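Local coordinates for protein GCN5-related N-acetyltransferase (Arthrobacter sp., PDB 2R1I) that probably transfers an acetyl group from acetyl-coenzyme A to an acceptor substrate, as expected of a GCN5-related N-acetyltransferase, at residues Val84-Pro89 / Val97-Glu102; Pro25-Pro30 / Ala66-Val71; Ala31-Val36 / Arg60-Leu65; Val91-Pro96 / Gly130-Glu135. All coordinates share one frame; numbering follows the deposited sequence. Where two conformers were deposited one is given.

Contact 1: residues Val84-Pro89 / Val97-Glu102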
loop_
_atom_site.group_PDB
_atom_site.type_symbol
_atom_site.label_atom_id
_atom_site.label_comp_id
_atom_site.label_asym_id
_atom_site.label_seq_id
_atom_site.Cartn_x
_atom_site.Cartn_y
_atom_site.Cartn_z
ATOM N N VAL A 84 7.835 -4.735 9.772
ATOM C CA VAL A 84 8.219 -3.790 8.704
ATOM C C VAL A 84 6.978 -2.985 8.358
ATOM O O VAL A 84 5.946 -3.582 7.965
ATOM C CB VAL A 84 8.784 -4.482 7.442
ATOM C CG1 VAL A 84 9.221 -3.454 6.423
ATOM C CG2 VAL A 84 9.974 -5.349 7.830
ATOM N N LEU A 85 7.119 -1.678 8.528
ATOM C CA LEU A 85 6.053 -0.682 8.240
ATOM C C LEU A 85 6.463 0.196 7.112
ATOM O O LEU A 85 7.574 0.700 7.112
ATOM C CB LEU A 85 5.784 0.213 9.423
ATOM C CG LEU A 85 5.140 -0.468 10.631
ATOM C CD1 LEU A 85 5.351 0.338 11.926
ATOM C CD2 LEU A 85 3.642 -0.660 10.363
ATOM N N SER A 86 5.561 0.472 6.157
ATOM C CA SER A 86 5.813 1.480 5.149
ATOM C C SER A 86 4.769 2.583 5.268
ATOM O O SER A 86 3.643 2.318 5.647
ATOM C CB SER A 86 5.766 0.876 3.754
ATOM O OG SER A 86 4.520 0.333 3.407
ATOM N N PHE A 87 5.209 3.782 4.931
ATOM C CA PHE A 87 4.391 5.007 4.997
ATOM C C PHE A 87 4.317 5.657 3.648
ATOM O O PHE A 87 5.303 5.676 2.895
ATOM C CB PHE A 87 5.050 5.956 5.982
ATOM C CG PHE A 87 5.002 5.486 7.402
ATOM C CD1 PHE A 87 5.949 4.603 7.892
ATOM C CD2 PHE A 87 3.962 5.881 8.213
ATOM C CE1 PHE A 87 5.838 4.139 9.208
ATOM C CE2 PHE A 87 3.833 5.447 9.492
ATOM C CZ PHE A 87 4.789 4.570 10.009
ATOM N N ARG A 88 3.172 6.260 3.353
ATOM C CA ARG A 88 2.991 6.967 2.090
ATOM C C ARG A 88 1.917 8.045 2.285
ATOM O O ARG A 88 1.040 7.919 3.155
ATOM C CB ARG A 88 2.579 5.994 0.997
ATOM C CG ARG A 88 1.157 5.483 1.100
ATOM C CD ARG A 88 0.824 4.315 0.180
ATOM N NE ARG A 88 -0.602 4.037 0.184
ATOM C CZ ARG A 88 -1.251 3.180 0.985
ATOM N NH1 ARG A 88 -0.624 2.486 1.930
ATOM N NH2 ARG A 88 -2.551 3.013 0.828
ATOM N N PRO A 89 1.943 9.075 1.442
ATOM C CA PRO A 89 0.840 10.044 1.550
ATOM C C PRO A 89 -0.443 9.483 0.847
ATOM O O PRO A 89 -0.351 8.548 0.050
ATOM C CB PRO A 89 1.349 11.246 0.772
ATOM C CG PRO A 89 2.729 10.974 0.345
ATOM C CD PRO A 89 2.936 9.502 0.420
ATOM N N VAL A 97 -0.659 7.073 5.277
ATOM C CA VAL A 97 -1.274 5.775 5.387
ATOM C C VAL A 97 -0.105 4.789 5.539
ATOM O O VAL A 97 0.910 4.891 4.835
ATOM C CB VAL A 97 -2.152 5.392 4.201
ATOM C CG1 VAL A 97 -2.704 3.953 4.350
ATOM C CG2 VAL A 97 -3.324 6.414 4.093
ATOM N N ALA A 98 -0.262 3.849 6.498
ATOM C CA ALA A 98 0.775 2.871 6.758
ATOM C C ALA A 98 0.337 1.488 6.306
ATOM O O ALA A 98 -0.857 1.143 6.378
ATOM C CB ALA A 98 1.119 2.856 8.227
ATOM N N ILE A 99 1.313 0.659 5.891
ATOM C CA ILE A 99 1.112 -0.769 5.657
ATOM C C ILE A 99 2.025 -1.538 6.594
ATOM O O ILE A 99 3.229 -1.202 6.730
ATOM C CB ILE A 99 1.351 -1.199 4.174
ATOM C CG1 ILE A 99 0.447 -0.426 3.179
ATOM C CG2 ILE A 99 1.181 -2.705 3.943
ATOM C CD1 ILE A 99 0.967 -0.513 1.716
ATOM N N LEU A 100 1.453 -2.568 7.208
ATOM C CA LEU A 100 2.245 -3.620 7.852
ATOM C C LEU A 100 2.781 -4.576 6.775
ATOM O O LEU A 100 2.144 -5.564 6.417
ATOM C CB LEU A 100 1.407 -4.343 8.893
ATOM C CG LEU A 100 2.180 -5.357 9.765
ATOM C CD1 LEU A 100 3.240 -4.621 10.619
ATOM C CD2 LEU A 100 1.229 -6.160 10.691
ATOM N N ASP A 101 3.933 -4.207 6.194
ATOM C CA ASP A 101 4.563 -4.929 5.086
ATOM C C ASP A 101 4.895 -6.365 5.507
ATOM O O ASP A 101 4.751 -7.306 4.738
ATOM C CB ASP A 101 5.892 -4.243 4.676
ATOM C CG ASP A 101 5.743 -2.902 3.979
ATOM O OD1 ASP A 101 4.625 -2.385 3.793
ATOM O OD2 ASP A 101 6.811 -2.326 3.642
ATOM N N GLU A 102 5.411 -6.519 6.716
ATOM C CA GLU A 102 5.780 -7.819 7.238
ATOM C C GLU A 102 5.618 -7.831 8.739
ATOM O O GLU A 102 5.887 -6.855 9.439
ATOM C CB GLU A 102 7.239 -8.240 6.898
ATOM C CG GLU A 102 7.702 -8.126 5.449
ATOM C CD GLU A 102 7.073 -9.095 4.485
ATOM O OE1 GLU A 102 6.384 -10.063 4.890
ATOM O OE2 GLU A 102 7.222 -8.858 3.263
HETATM O O HOH W 1 2.176 2.684 2.985
#
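The carbonyl oxygen of V84 is gripped by two successive amides of the next strand: E102 N meets V84 O on a lone pair at 3.2 Å, while D101 N makes a weak, badly bent bond to it (N-H...O 119°). Two residues thus share one partner, a classic beta bulge, centred just after the inverse gamma turn at L100. On the same edge of the strand, V84 N gives E102 O a much straighter bond of 2.9 Å.

The bulge turns D101 toward the neighbouring strand, where its carboxylate accepts a hydrogen bond from the S86 hydroxyl, with S86 OG 2.7 Å from D101 OD1 on the syn side. The serine holds OG between its backbone N and carbonyl carbon (chi1 62°), which carries the hydroxyl across to the acid. Replacing D101 by an alanine removes the carboxylate and would probably leave the S86 hydroxyl without its acceptor and V84 CG1 without its contact with D101 OD2, 3.8 Å away.

Farther along, S86 and I99 form an antiparallel hydrogen-bonded pair, and R88 and V97 another. The extended R88 lays one guanidinium face over V97 CG1, and its NH2 goes on to a salt bridge with E135. Water 1, in the guanidinium plane, accepts from R88 NH1 and donates to V97 O. L85 CD2 meets L100 CD1 at 4.0 Å and F87 lays a ring face on A98 CB, on the face where L85, F87 and A98 touch helix 109-128.

A bulge in this fourth strand is a hallmark of the GNAT fold. Here the chemistry implies a regular ladder that gives way at the bulge to a bifurcated acceptor and a bond from a buried serine to a partly exposed aspartate.

Contact 2: residues Pro25-Pro30 / Ala66-Val71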
loop_
_atom_site.group_PDB
_atom_site.type_symbol
_atom_site.label_atom_id
_atom_site.label_comp_id
_atom_site.label_asym_id
_atom_site.label_seq_id
_atom_site.Cartn_x
_atom_site.Cartn_y
_atom_site.Cartn_z
ATOM N N PRO A 25 9.061 -3.417 21.922
ATOM C CA PRO A 25 9.911 -3.399 20.721
ATOM C C PRO A 25 10.673 -2.099 20.551
ATOM O O PRO A 25 10.269 -1.071 21.049
ATOM C CB PRO A 25 8.915 -3.570 19.571
ATOM C CG PRO A 25 7.759 -4.353 20.247
ATOM C CD PRO A 25 7.674 -3.786 21.618
ATOM N N ARG A 26 11.810 -2.173 19.889
ATOM C CA ARG A 26 12.617 -0.994 19.637
ATOM C C ARG A 26 12.721 -0.785 18.124
ATOM O O ARG A 26 12.671 -1.723 17.349
ATOM C CB ARG A 26 14.009 -1.123 20.263
ATOM C CG ARG A 26 14.878 -2.120 19.615
ATOM C CD ARG A 26 16.237 -2.126 20.307
ATOM N NE ARG A 26 17.156 -3.034 19.644
ATOM C CZ ARG A 26 17.914 -2.722 18.583
ATOM N NH1 ARG A 26 17.863 -1.508 18.012
ATOM N NH2 ARG A 26 18.722 -3.641 18.076
ATOM N N ARG A 27 12.878 0.455 17.738
ATOM C CA ARG A 27 13.088 0.790 16.337
ATOM C C ARG A 27 14.511 0.460 15.938
ATOM O O ARG A 27 15.472 0.903 16.602
ATOM C CB ARG A 27 12.795 2.267 16.111
ATOM C CG ARG A 27 12.948 2.657 14.650
ATOM C CD ARG A 27 12.358 3.952 14.347
ATOM N NE ARG A 27 12.676 4.317 12.987
ATOM C CZ ARG A 27 12.451 5.506 12.456
ATOM N NH1 ARG A 27 11.887 6.455 13.167
ATOM N NH2 ARG A 27 12.773 5.725 11.209
ATOM N N ALA A 28 14.647 -0.291 14.838
ATOM C CA ALA A 28 15.930 -0.574 14.193
ATOM C C ALA A 28 16.554 0.723 13.639
ATOM O O ALA A 28 15.876 1.508 12.978
ATOM C CB ALA A 28 15.744 -1.555 13.027
ATOM N N THR A 29 17.825 0.915 13.937
ATOM C CA THR A 29 18.635 2.054 13.461
ATOM C C THR A 29 19.496 1.575 12.288
ATOM O O THR A 29 19.598 0.362 12.028
ATOM C CB THR A 29 19.588 2.533 14.563
ATOM O OG1 THR A 29 20.615 1.550 14.765
ATOM C CG2 THR A 29 18.850 2.809 15.834
ATOM N N PRO A 30 20.159 2.525 11.586
ATOM C CA PRO A 30 21.061 2.078 10.545
ATOM C C PRO A 30 22.110 1.050 11.007
ATOM O O PRO A 30 22.521 0.190 10.225
ATOM C CB PRO A 30 21.692 3.397 10.065
ATOM C CG PRO A 30 20.605 4.401 10.242
ATOM C CD PRO A 30 20.049 4.001 11.619
ATOM N N ALA A 66 17.889 4.616 7.526
ATOM C CA ALA A 66 18.312 5.999 7.651
ATOM C C ALA A 66 17.176 6.993 7.432
ATOM O O ALA A 66 17.292 8.157 7.813
ATOM C CB ALA A 66 19.417 6.317 6.633
ATOM N N GLY A 67 16.089 6.546 6.809
ATOM C CA GLY A 67 14.896 7.370 6.571
ATOM C C GLY A 67 13.693 6.983 7.416
ATOM O O GLY A 67 13.801 6.235 8.403
ATOM N N GLU A 68 12.542 7.506 6.993
ATOM C CA GLU A 68 11.267 7.436 7.720
ATOM C C GLU A 68 10.183 6.776 6.858
ATOM O O GLU A 68 9.068 6.593 7.325
ATOM C CB GLU A 68 10.777 8.854 8.120
ATOM C CG GLU A 68 11.783 9.650 8.919
ATOM C CD GLU A 68 12.139 8.943 10.230
ATOM O OE1 GLU A 68 11.197 8.435 10.861
ATOM O OE2 GLU A 68 13.347 8.873 10.605
ATOM N N ASP A 69 10.533 6.337 5.628
ATOM C CA ASP A 69 9.517 5.747 4.727
ATOM C C ASP A 69 9.211 4.283 5.046
ATOM O O ASP A 69 8.093 3.799 4.852
ATOM C CB ASP A 69 9.953 5.899 3.280
ATOM C CG ASP A 69 10.311 7.310 2.921
ATOM O OD1 ASP A 69 9.490 8.205 3.225
ATOM O OD2 ASP A 69 11.409 7.495 2.341
ATOM N N VAL A 70 10.248 3.509 5.343
ATOM C CA VAL A 70 10.114 2.122 5.822
ATOM C C VAL A 70 10.780 2.104 7.181
ATOM O O VAL A 70 11.920 2.558 7.345
ATOM C CB VAL A 70 10.816 1.134 4.927
ATOM C CG1 VAL A 70 10.865 -0.287 5.544
ATOM C CG2 VAL A 70 10.094 1.098 3.566
ATOM N N VAL A 71 10.017 1.637 8.166
ATOM C CA VAL A 71 10.463 1.589 9.555
ATOM C C VAL A 71 10.411 0.123 9.985
ATOM O O VAL A 71 9.493 -0.618 9.632
ATOM C CB VAL A 71 9.533 2.468 10.451
ATOM C CG1 VAL A 71 9.837 2.165 11.975
ATOM C CG2 VAL A 71 9.615 3.989 10.070
HETATM O O HOH W 2 13.616 3.509 9.205
#
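The one salt bridge here joins R27 to E68, with R27 NH1 3.1 Å from E68 OE1 on the syn lone pair of that oxygen. R27 NH2 adds two weak bonds, to OE1 and OE2, of which the shorter measures 3.2 Å from R27 NH2 to E68 OE1. The carboxylate is turned 72° from the guanidinium plane, an arrangement unlike the flat, two-pronged pairing of such groups. With CG anti to the backbone N (chi1 -178°) and an extended chain, the arginine spans the gap at full length, whereas E68 bends back at chi2 to meet it.

Van der Waals packing backs the same group. V71 CG2 lies 3.7 Å above one face of the guanidinium, near its rim, and V71 CG1 sits 3.7 Å from R27 NE. At the end of segment 25-30 the packing is apolar, P30 CG resting 3.8 Å from A66 CA.

Water supplies the third kind of link: water 2, in the guanidinium plane, accepts from R27 NH2 at 3.1 Å and also lies beside V70 O. A leucine in place of R27 would probably leave the E68 carboxylate without its countercharge and water 2 without this donor.

Strand 26-27 pairs antiparallel with strand 70-75 through R26 and L74, and the R27-E68 bridge ties strand 26-27 to the turn that leads from helix 54-64 into strand 70-75, while V71 also touches L125 of helix 109-128.

Contact 3: residues Ala31-Val36 / Arg60-Leu65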
loop_
_atom_site.group_PDB
_atom_site.type_symbol
_atom_site.label_atom_id
_atom_site.label_comp_id
_atom_site.label_asym_id
_atom_site.label_seq_id
_atom_site.Cartn_x
_atom_site.Cartn_y
_atom_site.Cartn_z
ATOM N N ALA A 31 22.517 1.098 12.273
ATOM C CA ALA A 31 23.530 0.147 12.784
ATOM C C ALA A 31 22.996 -1.282 12.833
ATOM O O ALA A 31 23.745 -2.252 12.951
ATOM C CB ALA A 31 24.016 0.580 14.184
ATOM N N ASP A 32 21.676 -1.396 12.755
ATOM C CA ASP A 32 21.017 -2.699 12.743
ATOM C C ASP A 32 20.827 -3.284 11.353
ATOM O O ASP A 32 20.180 -4.332 11.232
ATOM C CB ASP A 32 19.654 -2.617 13.435
ATOM C CG ASP A 32 19.745 -2.271 14.911
ATOM O OD1 ASP A 32 20.491 -2.998 15.632
ATOM O OD2 ASP A 32 19.034 -1.320 15.327
ATOM N N ALA A 33 21.346 -2.640 10.306
ATOM C CA ALA A 33 21.101 -3.139 8.931
ATOM C C ALA A 33 21.478 -4.617 8.728
ATOM O O ALA A 33 20.687 -5.397 8.126
ATOM C CB ALA A 33 21.715 -2.231 7.841
ATOM N N ALA A 34 22.635 -5.031 9.225
ATOM C CA ALA A 34 23.061 -6.399 9.030
ATOM C C ALA A 34 22.184 -7.388 9.799
ATOM O O ALA A 34 21.856 -8.483 9.276
ATOM C CB ALA A 34 24.585 -6.587 9.357
ATOM N N THR A 35 21.814 -7.028 11.028
ATOM C CA THR A 35 20.956 -7.852 11.862
ATOM C C THR A 35 19.634 -8.096 11.169
ATOM O O THR A 35 19.168 -9.252 11.006
ATOM C CB THR A 35 20.748 -7.173 13.239
ATOM O OG1 THR A 35 21.985 -7.231 13.951
ATOM C CG2 THR A 35 19.657 -7.855 14.110
ATOM N N VAL A 36 19.052 -7.015 10.708
ATOM C CA VAL A 36 17.730 -7.042 10.045
ATOM C C VAL A 36 17.816 -7.850 8.743
ATOM O O VAL A 36 16.943 -8.670 8.453
ATOM C CB VAL A 36 17.153 -5.644 9.801
ATOM C CG1 VAL A 36 15.854 -5.736 9.001
ATOM C CG2 VAL A 36 16.855 -4.951 11.156
ATOM N N ARG A 60 20.419 -2.271 1.064
ATOM C CA ARG A 60 19.139 -1.603 0.966
ATOM C C ARG A 60 18.702 -1.054 2.317
ATOM O O ARG A 60 18.238 0.073 2.444
ATOM C CB ARG A 60 18.063 -2.518 0.416
ATOM C CG ARG A 60 16.773 -1.833 0.150
ATOM C CD ARG A 60 16.193 -2.275 -1.157
ATOM N NE ARG A 60 15.955 -3.697 -1.172
ATOM C CZ ARG A 60 16.373 -4.584 -2.091
ATOM N NH1 ARG A 60 17.086 -4.273 -3.174
ATOM N NH2 ARG A 60 16.026 -5.843 -1.921
ATOM N N LEU A 61 18.868 -1.868 3.349
ATOM C CA LEU A 61 18.449 -1.455 4.679
ATOM C C LEU A 61 19.286 -0.299 5.266
ATOM O O LEU A 61 18.762 0.482 6.033
ATOM C CB LEU A 61 18.477 -2.645 5.621
ATOM C CG LEU A 61 17.294 -3.594 5.435
ATOM C CD1 LEU A 61 17.748 -4.910 5.971
ATOM C CD2 LEU A 61 15.987 -3.081 6.076
ATOM N N SER A 62 20.554 -0.198 4.887
ATOM C CA SER A 62 21.399 0.915 5.323
ATOM C C SER A 62 20.866 2.210 4.751
ATOM O O SER A 62 21.132 3.299 5.288
ATOM C CB SER A 62 22.847 0.701 4.897
ATOM O OG SER A 62 23.432 -0.284 5.706
ATOM N N HIS A 63 20.126 2.090 3.652
ATOM C CA HIS A 63 19.375 3.213 3.117
ATOM C C HIS A 63 18.063 3.440 3.859
ATOM O O HIS A 63 17.847 4.480 4.450
ATOM C CB HIS A 63 19.096 3.048 1.622
ATOM C CG HIS A 63 18.690 4.327 0.980
ATOM N ND1 HIS A 63 17.429 4.563 0.464
ATOM C CD2 HIS A 63 19.382 5.478 0.837
ATOM C CE1 HIS A 63 17.385 5.799 -0.005
ATOM N NE2 HIS A 63 18.542 6.386 0.244
ATOM N N LEU A 64 17.188 2.443 3.832
ATOM C CA LEU A 64 15.848 2.568 4.384
ATOM C C LEU A 64 15.829 2.942 5.865
ATOM O O LEU A 64 15.002 3.779 6.284
ATOM C CB LEU A 64 15.076 1.271 4.117
ATOM C CG LEU A 64 14.820 0.955 2.675
ATOM C CD1 LEU A 64 14.126 -0.409 2.525
ATOM C CD2 LEU A 64 14.037 2.067 2.001
ATOM N N LEU A 65 16.684 2.294 6.655
ATOM C CA LEU A 65 16.709 2.517 8.096
ATOM C C LEU A 65 17.208 3.949 8.468
ATOM O O LEU A 65 16.984 4.406 9.583
ATOM C CB LEU A 65 17.571 1.442 8.769
ATOM C CG LEU A 65 17.074 0.006 8.681
ATOM C CD1 LEU A 65 17.992 -0.987 9.383
ATOM C CD2 LEU A 65 15.637 -0.077 9.254
#
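D32 opens the contact through its backbone: D32 C lies 4.1 Å from L65 CD1, a methyl that reaches in beneath the first turn of helix 33-47. The carboxylate of D32 is turned to other work, taking the amide of T29 and a salt bridge from R26, both just ahead of the helix, at the 3-10 turn that leads into it.

A33 comes next and is the residue on which the two helices meet, its CA being only 5.3 Å from that of L61. Such closeness depends on a small side chain: A33 CB points toward the other helix and sits 3.9 Å from L61 CB. The same L65 methyl continues along the alanine, 3.8 Å from A33 CA, so one leucine end spans the D32-A33 junction. S62 also borders A33 CB, although the serine has two modelled positions and its closeness carries little weight.

One turn on, V36 offers CG1, held anti to its backbone N (chi1 175°), to the end of L61. The two side chains cross at about a right angle, with V36 CG1 3.7 Å from L61 CD1. That leucine methyl is shared, since it also lies 3.7 Å from A33 O. The other branch, V36 CG2, only grazes L65 CD1 at 4.5 Å.

No hydrogen bond joins the two segments, which meet in a largely apolar seam between helices. V36 and L65 both carry on to V72 of the sheet, and L61 also packs on V91 of the second subunit. A helix pair inserted between the first two strands, and laid against the sheet in this way, is characteristic of the GNAT fold.

Contact 4: residues Val91-Pro96 / Gly130-Glu135. With EDO (1,2-ethanediol), chain E.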
loop_
_atom_site.group_PDB
_atom_site.type_symbol
_atom_site.label_atom_id
_atom_site.label_comp_id
_atom_site.label_asym_id
_atom_site.label_seq_id
_atom_site.Cartn_x
_atom_site.Cartn_y
_atom_site.Cartn_z
ATOM N N VAL A 91 -4.422 11.137 -0.887
ATOM C CA VAL A 91 -5.197 12.352 -1.117
ATOM C C VAL A 91 -6.300 12.603 -0.087
ATOM O O VAL A 91 -6.747 13.717 0.031
ATOM C CB VAL A 91 -5.809 12.404 -2.544
ATOM C CG1 VAL A 91 -4.743 12.241 -3.586
ATOM C CG2 VAL A 91 -6.880 11.336 -2.776
ATOM N N TRP A 92 -6.722 11.568 0.654
ATOM C CA TRP A 92 -7.891 11.696 1.539
ATOM C C TRP A 92 -7.551 11.979 2.999
ATOM O O TRP A 92 -8.477 12.167 3.806
ATOM C CB TRP A 92 -8.764 10.428 1.460
ATOM C CG TRP A 92 -9.202 10.083 0.058
ATOM C CD1 TRP A 92 -8.835 8.992 -0.615
ATOM C CD2 TRP A 92 -10.107 10.806 -0.801
ATOM N NE1 TRP A 92 -9.414 8.979 -1.840
ATOM C CE2 TRP A 92 -10.203 10.062 -1.997
ATOM C CE3 TRP A 92 -10.866 11.979 -0.678
ATOM C CZ2 TRP A 92 -11.004 10.469 -3.076
ATOM C CZ3 TRP A 92 -11.654 12.388 -1.755
ATOM C CH2 TRP A 92 -11.705 11.630 -2.937
ATOM N N TYR A 93 -6.269 11.966 3.370
ATOM C CA TYR A 93 -5.872 12.070 4.775
ATOM C C TYR A 93 -4.779 13.140 4.874
ATOM O O TYR A 93 -3.967 13.298 3.948
ATOM C CB TYR A 93 -5.260 10.761 5.272
ATOM C CG TYR A 93 -6.210 9.590 5.369
ATOM C CD1 TYR A 93 -6.386 8.711 4.291
ATOM C CD2 TYR A 93 -6.881 9.331 6.576
ATOM C CE1 TYR A 93 -7.262 7.651 4.379
ATOM C CE2 TYR A 93 -7.738 8.254 6.692
ATOM C CZ TYR A 93 -7.943 7.423 5.588
ATOM O OH TYR A 93 -8.817 6.360 5.739
ATOM N N PRO A 94 -4.742 13.870 6.003
ATOM C CA PRO A 94 -3.638 14.771 6.244
ATOM C C PRO A 94 -2.364 14.111 6.602
ATOM O O PRO A 94 -1.314 14.649 6.298
ATOM C CB PRO A 94 -4.124 15.627 7.412
ATOM C CG PRO A 94 -5.127 14.785 8.121
ATOM C CD PRO A 94 -5.776 13.949 7.026
ATOM N N GLY A 95 -2.447 12.958 7.239
ATOM C CA GLY A 95 -1.253 12.189 7.565
ATOM C C GLY A 95 -1.019 11.002 6.649
ATOM O O GLY A 95 -1.801 10.766 5.743
ATOM N N PRO A 96 0.059 10.276 6.890
ATOM C CA PRO A 96 0.394 9.132 6.036
ATOM C C PRO A 96 -0.611 7.970 6.261
ATOM O O PRO A 96 -1.290 7.885 7.298
ATOM C CB PRO A 96 1.774 8.705 6.531
ATOM C CG PRO A 96 1.764 9.094 7.944
ATOM C CD PRO A 96 1.005 10.404 8.005
ATOM N N GLY A 130 1.054 10.742 12.846
ATOM C CA GLY A 130 -0.160 11.396 12.429
ATOM C C GLY A 130 -0.983 10.537 11.484
ATOM O O GLY A 130 -1.854 11.045 10.819
ATOM N N GLY A 131 -0.711 9.227 11.451
ATOM C CA GLY A 131 -1.512 8.283 10.677
ATOM C C GLY A 131 -2.742 7.758 11.402
ATOM O O GLY A 131 -2.774 7.601 12.652
ATOM N N ALA A 132 -3.793 7.561 10.621
ATOM C CA ALA A 132 -5.087 7.109 11.101
ATOM C C ALA A 132 -5.526 5.798 10.448
ATOM O O ALA A 132 -6.628 5.365 10.662
ATOM C CB ALA A 132 -6.161 8.207 10.870
ATOM N N LEU A 133 -4.633 5.172 9.670
ATOM C CA LEU A 133 -4.976 3.942 8.993
ATOM C C LEU A 133 -3.745 3.072 8.830
ATOM O O LEU A 133 -2.675 3.540 8.354
ATOM C CB LEU A 133 -5.555 4.221 7.626
ATOM C CG LEU A 133 -6.167 3.088 6.807
ATOM C CD1 LEU A 133 -7.348 2.555 7.560
ATOM C CD2 LEU A 133 -6.568 3.597 5.428
ATOM N N LEU A 134 -3.917 1.817 9.271
ATOM C CA LEU A 134 -2.919 0.747 9.054
ATOM C C LEU A 134 -3.527 -0.386 8.231
ATOM O O LEU A 134 -4.612 -0.926 8.600
ATOM C CB LEU A 134 -2.420 0.233 10.398
ATOM C CG LEU A 134 -1.317 -0.843 10.375
ATOM C CD1 LEU A 134 -0.109 -0.355 9.592
ATOM C CD2 LEU A 134 -0.970 -1.235 11.863
ATOM N N GLU A 135 -2.860 -0.738 7.136
ATOM C CA GLU A 135 -3.352 -1.722 6.183
ATOM C C GLU A 135 -2.469 -2.957 6.184
ATOM O O GLU A 135 -1.281 -2.880 6.551
ATOM C CB GLU A 135 -3.390 -1.158 4.761
ATOM C CG GLU A 135 -4.172 0.126 4.613
ATOM C CD GLU A 135 -4.067 0.760 3.229
ATOM O OE1 GLU A 135 -2.961 0.772 2.619
ATOM O OE2 GLU A 135 -5.092 1.300 2.807
HETATM C C1 EDO E . -0.867 14.964 10.007
HETATM O O1 EDO E . -2.080 14.420 10.579
HETATM C C2 EDO E . 0.297 14.036 10.368
HETATM O O2 EDO E . 1.511 14.258 9.637
HETATM O O HOH W 3 -4.365 11.187 8.720
HETATM O O HOH W 4 -3.920 8.585 7.938
#
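Y93 and L133 are brought together by their first torsions: in Y93, CG stands anti to the carbonyl carbon (chi1 -68°), which swings the ring toward strand 133-139, and in L133, CG stands anti to the backbone N (chi1 -172°), which lifts the isobutyl group to meet it. The two side chains cross at about a right angle, and the phenol end does the touching, with Y93 OH 3.6 Å from L133 CD2. Farther up the same ring, Y93 CE2 approaches A132 CB more loosely, at 4.5 Å.

The backbones meet at glycines. G95 CA points a hydrogen almost straight at G130 O (170° at the hydrogen), over 3.5 Å, and any CB on G95 would run into that oxygen. G130 has positive phi and closes helix 109-128 with a Schellman motif, a backbone shape that calls for glycine. At G131 the limit is P96 O, only 3.4 Å from G131 CA.

Polar groups are joined through water. Water 3 accepts from G95 N at 3.0 Å and donates to G130 O, while water 4 donates to P96 O at 2.8 Å and accepts from A132 N, 2.9 Å away. A 1,2-ethanediol, probably from the crystallisation liquor, adds a weak bond from its O1 to G130 O.

L133 to E135 also form an antiparallel ladder with a strand of the second subunit, and P96 packs on F87. The chemistry implies a junction without direct hydrogen bonds, in which glycines permit close approach, two waters bridge the amides and carbonyls, and the end of the Y93 ring packs on the L133 methyl.

In the fold
Read from the N terminus, contact 2 opens first and contact 3 follows at once; 60-65 then closes contact 3 before 66-71 closes contact 2, so the helix pair lies within the larger loop that ties the first strand to the second. The two touch where A28 packs on V36. Farther on, contacts 1 and 4 cross: 84-89 and 91-96 open them, 97-102 completes the hairpin, and 130-135 returns after helix 109-128. Backbone bonds join L85 with V71 and L100 with E135, making contact 1 the middle of one sheet that reaches contacts 2 and 4, while contact 3 packs its helices against the sheet beside contact 2. All four touch the second subunit.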